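Local atomic coordinates of probable glutathione reductase (Sinorhizobium meliloti, PDB entry 4DNA), a protein that probably catalyses the NADPH-dependent reduction of glutathione disulfide to glutathione, working as an FAD-containing homodimer. Residues 204-209 against 215-220; 360-365 against 454-459. One frame throughout, in Å; residues are numbered along the deposited sequence.

How the interactions relate
From the N terminus, the chain first builds strands of the FAD domain, such as 6-11 and 31-35, then reaches the second parallel sheet (172-176, 195-199), the probable NADP-binding domain. Interaction 1 closes a short local loop there: the link after strand 195-199 folds back on helix 211-223, which follows at once. Interaction 2 opens only after interaction 1 has closed, so the two stand in series, neither nested nor crossed. It spans far more sequence, bringing helix 358-364 against strand 454-457 near the C terminus and so closing a loop within the dimerisation domain. The centres of interactions 1 and 2 lie about 21 Å apart, and the nearest atoms of interactions 1 and 2 about 5 Å apart, without touching.

Interaction 1. Residues 204-209 against 215-220; sequences EILSRF and RGLHAA
Arg215, the first residue of 215-220, meets Glu204 through a bidentate, side-on salt bridge. NE donates to OE1 of Glu204 at 2.7 Å, while NH1 of Arg215 reaches Glu204 OE2 at 2.8 Å with an N-H...O angle of 169°. The two planar groups lie only 19° apart, and OE2 accepts on its syn lone pair, whereas NE approaches OE1 from the syn side but somewhat out of the carboxylate plane. A bend at chi2 (105°) turns the arginine chain toward the loop, and the extended glutamate brings its carboxylate to the guanidinium edge. Arg214 adds a second salt bridge to OE1, so two cationic side chains grip this carboxylate and would be expected to stabilise its ionised form. With an alanine in place of Glu204, Arg215 would probably lose the anion that fixes the turn of its guanidinium and Arg214 a charge partner.

Two residues on, Leu217 supplies the apolar part: its CD2 packs 3.8 Å from CD1 of Leu206, the two side chains crossing at about a right angle. Leu217 also touches Ile351 of strand 351-355, as does Leu206, so this leucine pair abuts a strand of the dimerisation domain. At His218, Ile205 arrives methyl first, CD1 lying 4.1 Å from the backbone N of His218 and 4.3 Å from its CB.

From Leu206 to Phe209 the loop makes a type I beta turn, closed by the bond from Phe209 N to Leu206 O (2.9 Å). Ile205 and Leu206 both touch Val183 on helix 180-191, itself one of the predicted NAD(+)-binding residues that follow the glycine-rich turn. The contact is thus a strand-loop-helix connection of the Rossmann-type nucleotide-binding domain, following strand 195-199.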
loop_
_atom_site.group_PDB
_atom_site.type_symbol
_atom_site.label_atom_id
_atom_site.label_comp_id
_atom_site.label_asym_id
_atom_site.label_seq_id
_atom_site.Cartn_x
_atom_site.Cartn_y
_atom_site.Cartn_z
ATOM N N GLU A 204 0.738 26.879 9.867
ATOM C CA GLU A 204 1.235 25.694 9.163
ATOM C C GLU A 204 0.134 25.057 8.338
ATOM O O GLU A 204 -1.028 25.086 8.738
ATOM C CB GLU A 204 1.802 24.680 10.154
ATOM C CG GLU A 204 2.707 25.315 11.207
ATOM C CD GLU A 204 3.415 24.325 12.114
ATOM O OE1 GLU A 204 3.480 23.127 11.789
ATOM O OE2 GLU A 204 3.926 24.768 13.158
ATOM N N ILE A 205 0.493 24.487 7.191
ATOM C CA ILE A 205 -0.492 23.848 6.289
ATOM C C ILE A 205 -1.135 22.623 6.936
ATOM O O ILE A 205 -0.592 22.083 7.894
ATOM C CB ILE A 205 0.122 23.436 4.935
ATOM C CG1 ILE A 205 1.317 22.509 5.146
ATOM C CG2 ILE A 205 0.504 24.663 4.123
ATOM C CD1 ILE A 205 1.823 21.874 3.871
ATOM N N LEU A 206 -2.291 22.196 6.429
ATOM C CA LEU A 206 -2.999 21.058 7.012
ATOM C C LEU A 206 -2.947 21.105 8.540
ATOM O O LEU A 206 -2.512 20.146 9.187
ATOM C CB LEU A 206 -2.386 19.749 6.521
ATOM C CG LEU A 206 -2.115 19.642 5.032
ATOM C CD1 LEU A 206 -1.370 18.356 4.737
ATOM C CD2 LEU A 206 -3.427 19.677 4.276
ATOM N N SER A 207 -3.388 22.229 9.094
ATOM C CA SER A 207 -3.350 22.522 10.527
ATOM C C SER A 207 -4.030 21.499 11.456
ATOM O O SER A 207 -3.754 21.487 12.663
ATOM C CB SER A 207 -4.016 23.870 10.757
ATOM O OG SER A 207 -5.345 23.820 10.266
ATOM N N ARG A 208 -4.921 20.674 10.901
ATOM C CA ARG A 208 -5.633 19.625 11.645
ATOM C C ARG A 208 -4.816 18.345 11.756
ATOM O O ARG A 208 -5.157 17.450 12.536
ATOM C CB ARG A 208 -6.963 19.294 10.960
ATOM C CG ARG A 208 -8.034 20.360 11.084
ATOM C CD ARG A 208 -8.705 20.316 12.448
ATOM N NE ARG A 208 -10.130 20.622 12.330
ATOM C CZ ARG A 208 -11.041 20.401 13.277
ATOM N NH1 ARG A 208 -10.693 19.864 14.442
ATOM N NH2 ARG A 208 -12.312 20.718 13.056
ATOM N N PHE A 209 -3.744 18.269 10.970
ATOM C CA PHE A 209 -2.919 17.068 10.870
ATOM C C PHE A 209 -1.796 17.029 11.908
ATOM O O PHE A 209 -1.477 18.047 12.548
ATOM C CB PHE A 209 -2.399 16.914 9.439
ATOM C CG PHE A 209 -3.479 16.512 8.459
ATOM C CD1 PHE A 209 -4.526 17.383 8.148
ATOM C CD2 PHE A 209 -3.478 15.252 7.874
ATOM C CE1 PHE A 209 -5.526 16.999 7.273
ATOM C CE2 PHE A 209 -4.480 14.866 7.000
ATOM C CZ PHE A 209 -5.502 15.733 6.698
ATOM N N ARG A 215 4.880 19.356 9.018
ATOM C CA ARG A 215 6.245 19.806 8.803
ATOM C C ARG A 215 6.949 18.981 7.736
ATOM O O ARG A 215 7.808 19.494 7.009
ATOM C CB ARG A 215 7.038 19.748 10.101
ATOM C CG ARG A 215 6.847 20.946 11.003
ATOM C CD ARG A 215 5.959 20.627 12.186
ATOM N NE ARG A 215 5.614 21.834 12.942
ATOM C CZ ARG A 215 6.013 22.105 14.182
ATOM N NH1 ARG A 215 5.625 23.229 14.765
ATOM N NH2 ARG A 215 6.794 21.264 14.847
ATOM N N GLY A 216 6.582 17.704 7.643
ATOM C CA GLY A 216 7.234 16.795 6.720
ATOM C C GLY A 216 6.859 17.097 5.295
ATOM O O GLY A 216 7.714 17.140 4.408
ATOM N N LEU A 217 5.564 17.287 5.076
ATOM C CA LEU A 217 5.064 17.588 3.748
ATOM C C LEU A 217 5.570 18.954 3.303
ATOM O O LEU A 217 6.085 19.092 2.199
ATOM C CB LEU A 217 3.535 17.513 3.687
ATOM C CG LEU A 217 2.980 17.746 2.274
ATOM C CD1 LEU A 217 3.515 16.724 1.287
ATOM C CD2 LEU A 217 1.460 17.758 2.264
ATOM N N HIS A 218 5.423 19.951 4.169
ATOM C CA HIS A 218 5.991 21.269 3.925
ATOM C C HIS A 218 7.434 21.162 3.445
ATOM O O HIS A 218 7.798 21.710 2.400
ATOM C CB HIS A 218 5.893 22.114 5.195
ATOM C CG HIS A 218 6.290 23.552 5.000
ATOM N ND1 HIS A 218 7.569 23.950 4.977
ATOM C CD2 HIS A 218 5.524 24.688 4.801
ATOM C CE1 HIS A 218 7.619 25.270 4.761
ATOM N NE2 HIS A 218 6.366 25.719 4.650
ATOM N N ALA A 219 8.266 20.436 4.189
ATOM C CA ALA A 219 9.666 20.262 3.817
ATOM C C ALA A 219 9.811 19.712 2.397
ATOM O O ALA A 219 10.472 20.324 1.572
ATOM C CB ALA A 219 10.403 19.395 4.834
ATOM N N ALA A 220 9.158 18.585 2.111
ATOM C CA ALA A 220 9.288 17.899 0.821
ATOM C C ALA A 220 8.814 18.757 -0.342
ATOM O O ALA A 220 9.406 18.732 -1.426
ATOM C CB ALA A 220 8.530 16.587 0.840
#

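Interaction 2. Residues 360-365 against 454-459; sequences EAARKF and YRVRNG
Helix 358-364 of the dimerisation domain packs beside strand 454-457 of the domain's antiparallel sheet, and the side chains that meet are Ala362 and Val456. CB of Ala362 stands 4.0 Å from CG1 of Val456, a methyl-to-methyl van der Waals contact. The valine's CG1 is anti to its backbone N (chi1 -177°), which directs that branch to the alanine, and the side chain of Val456 leaves the backbone toward the helix. Both partners are short, and the contact is correspondingly small: 115 Å² is buried in all, summed over the two sides.

The second point of approach is made by backbone. CA of Gly459 comes to 3.7 Å from the carbonyl O of Ala362, and the CA atoms of Ala362 and Gly459 are 4.7 Å apart, the nearest pair across the segments. Gly459 has a positive phi (85°), and Asn458 before it is also at positive phi (56°), so the chain turns here between the antiparallel strands 454-457 and 460-461. The turn thereby rests against the last part of the helix, which ends at Lys364.

In the sheet, strand 454-457 runs between 460-461 and 367-375, the latter leaving the helix almost directly. Val456, which is also backbone-bonded to Ile368 of strand 367-375, and Ala361, next to Ala362 in the helix, both pack their side chains on Ile368. At the other end of the strand, the hydroxyl of Tyr454 is hydrogen-bonded to Glu358 OE1, at the start of the same helix.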
loop_
_atom_site.group_PDB
_atom_site.type_symbol
_atom_site.label_atom_id
_atom_site.label_comp_id
_atom_site.label_asym_id
_atom_site.label_seq_id
_atom_site.Cartn_x
_atom_site.Cartn_y
_atom_site.Cartn_z
ATOM N N GLU A 360 -2.945 15.923 20.391
ATOM C CA GLU A 360 -4.228 15.606 20.999
ATOM C C GLU A 360 -4.036 14.583 22.104
ATOM O O GLU A 360 -4.609 14.710 23.193
ATOM C CB GLU A 360 -5.205 15.025 19.983
ATOM C CG GLU A 360 -5.476 15.830 18.715
ATOM C CD GLU A 360 -6.582 15.187 17.883
ATOM O OE1 GLU A 360 -6.312 14.704 16.748
ATOM O OE2 GLU A 360 -7.723 15.123 18.398
ATOM N N ALA A 361 -3.233 13.564 21.813
ATOM C CA ALA A 361 -3.048 12.455 22.734
ATOM C C ALA A 361 -2.335 12.924 23.985
ATOM O O ALA A 361 -2.648 12.474 25.087
ATOM C CB ALA A 361 -2.282 11.328 22.070
ATOM N N ALA A 362 -1.383 13.838 23.798
ATOM C CA ALA A 362 -0.625 14.417 24.896
ATOM C C ALA A 362 -1.561 15.083 25.891
ATOM O O ALA A 362 -1.358 14.961 27.094
ATOM C CB ALA A 362 0.406 15.414 24.384
ATOM N N ARG A 363 -2.582 15.772 25.377
ATOM C CA ARG A 363 -3.603 16.409 26.209
ATOM C C ARG A 363 -4.583 15.403 26.813
ATOM O O ARG A 363 -4.885 15.483 27.994
ATOM C CB ARG A 363 -4.370 17.484 25.427
ATOM C CG ARG A 363 -3.615 18.799 25.219
ATOM C CD ARG A 363 -4.547 19.926 24.780
ATOM N NE ARG A 363 -5.357 19.510 23.635
ATOM C CZ ARG A 363 -5.153 19.902 22.376
ATOM N NH1 ARG A 363 -4.173 20.760 22.084
ATOM N NH2 ARG A 363 -5.938 19.438 21.404
ATOM N N LYS A 364 -5.065 14.460 26.004
ATOM C CA LYS A 364 -6.123 13.544 26.410
ATOM C C LYS A 364 -5.693 12.483 27.427
ATOM O O LYS A 364 -6.485 12.086 28.290
ATOM C CB LYS A 364 -6.691 12.885 25.165
ATOM C CG LYS A 364 -7.690 11.765 25.390
ATOM C CD LYS A 364 -8.412 11.443 24.091
ATOM C CE LYS A 364 -9.481 10.385 24.326
ATOM N NZ LYS A 364 -10.259 10.156 23.087
ATOM N N PHE A 365 -4.443 12.027 27.317
ATOM C CA PHE A 365 -3.894 10.987 28.186
ATOM C C PHE A 365 -2.686 11.500 28.966
ATOM O O PHE A 365 -1.956 12.347 28.468
ATOM C CB PHE A 365 -3.485 9.790 27.348
ATOM C CG PHE A 365 -4.613 9.165 26.597
ATOM C CD1 PHE A 365 -5.671 8.558 27.276
ATOM C CD2 PHE A 365 -4.621 9.161 25.213
ATOM C CE1 PHE A 365 -6.725 7.975 26.586
ATOM C CE2 PHE A 365 -5.672 8.565 24.519
ATOM C CZ PHE A 365 -6.722 7.973 25.207
ATOM N N TYR A 454 10.315 8.218 22.050
ATOM C CA TYR A 454 10.201 9.159 23.180
ATOM C C TYR A 454 8.864 9.003 23.882
ATOM O O TYR A 454 7.958 8.368 23.355
ATOM C CB TYR A 454 10.393 10.627 22.755
ATOM C CG TYR A 454 9.470 11.133 21.656
ATOM C CD1 TYR A 454 8.227 11.685 21.954
ATOM C CD2 TYR A 454 9.868 11.097 20.316
ATOM C CE1 TYR A 454 7.393 12.155 20.941
ATOM C CE2 TYR A 454 9.046 11.575 19.308
ATOM C CZ TYR A 454 7.811 12.094 19.625
ATOM O OH TYR A 454 7.010 12.564 18.623
ATOM N N ARG A 455 8.769 9.594 25.074
ATOM C CA ARG A 455 7.562 9.557 25.893
ATOM C C ARG A 455 7.077 10.967 26.190
ATOM O O ARG A 455 7.870 11.914 26.218
ATOM C CB ARG A 455 7.840 8.830 27.209
ATOM C CG ARG A 455 7.745 7.312 27.142
ATOM C CD ARG A 455 8.436 6.650 28.328
ATOM N NE ARG A 455 8.249 5.196 28.339
ATOM C CZ ARG A 455 9.216 4.277 28.197
ATOM N NH1 ARG A 455 10.485 4.634 28.033
ATOM N NH2 ARG A 455 8.904 2.978 28.224
ATOM N N VAL A 456 5.774 11.105 26.406
ATOM C CA VAL A 456 5.185 12.366 26.850
ATOM C C VAL A 456 4.358 12.087 28.106
ATOM O O VAL A 456 3.503 11.200 28.122
ATOM C CB VAL A 456 4.320 13.046 25.766
ATOM C CG1 VAL A 456 3.797 14.384 26.248
ATOM C CG2 VAL A 456 5.100 13.242 24.476
ATOM N N ARG A 457 4.653 12.831 29.168
ATOM C CA ARG A 457 3.980 12.665 30.450
ATOM C C ARG A 457 3.457 14.020 30.874
ATOM O O ARG A 457 4.198 15.009 30.860
ATOM C CB ARG A 457 4.935 12.082 31.503
ATOM C CG ARG A 457 4.381 12.075 32.921
ATOM C CD ARG A 457 5.103 11.103 33.855
ATOM N NE ARG A 457 4.451 9.789 33.845
ATOM C CZ ARG A 457 3.418 9.426 34.618
ATOM N NH1 ARG A 457 2.894 10.269 35.508
ATOM N NH2 ARG A 457 2.905 8.204 34.495
ATOM N N ASN A 458 2.176 14.054 31.236
ATOM C CA ASN A 458 1.491 15.278 31.659
ATOM C C ASN A 458 1.570 16.385 30.619
ATOM O O ASN A 458 1.623 17.566 30.947
ATOM C CB ASN A 458 1.999 15.744 33.023
ATOM C CG ASN A 458 1.633 14.785 34.148
ATOM O OD1 ASN A 458 2.421 14.568 35.077
ATOM N ND2 ASN A 458 0.427 14.219 34.082
ATOM N N GLY A 459 1.579 15.977 29.354
ATOM C CA GLY A 459 1.594 16.906 28.229
ATOM C C GLY A 459 2.975 17.399 27.825
ATOM O O GLY A 459 3.104 18.168 26.867
#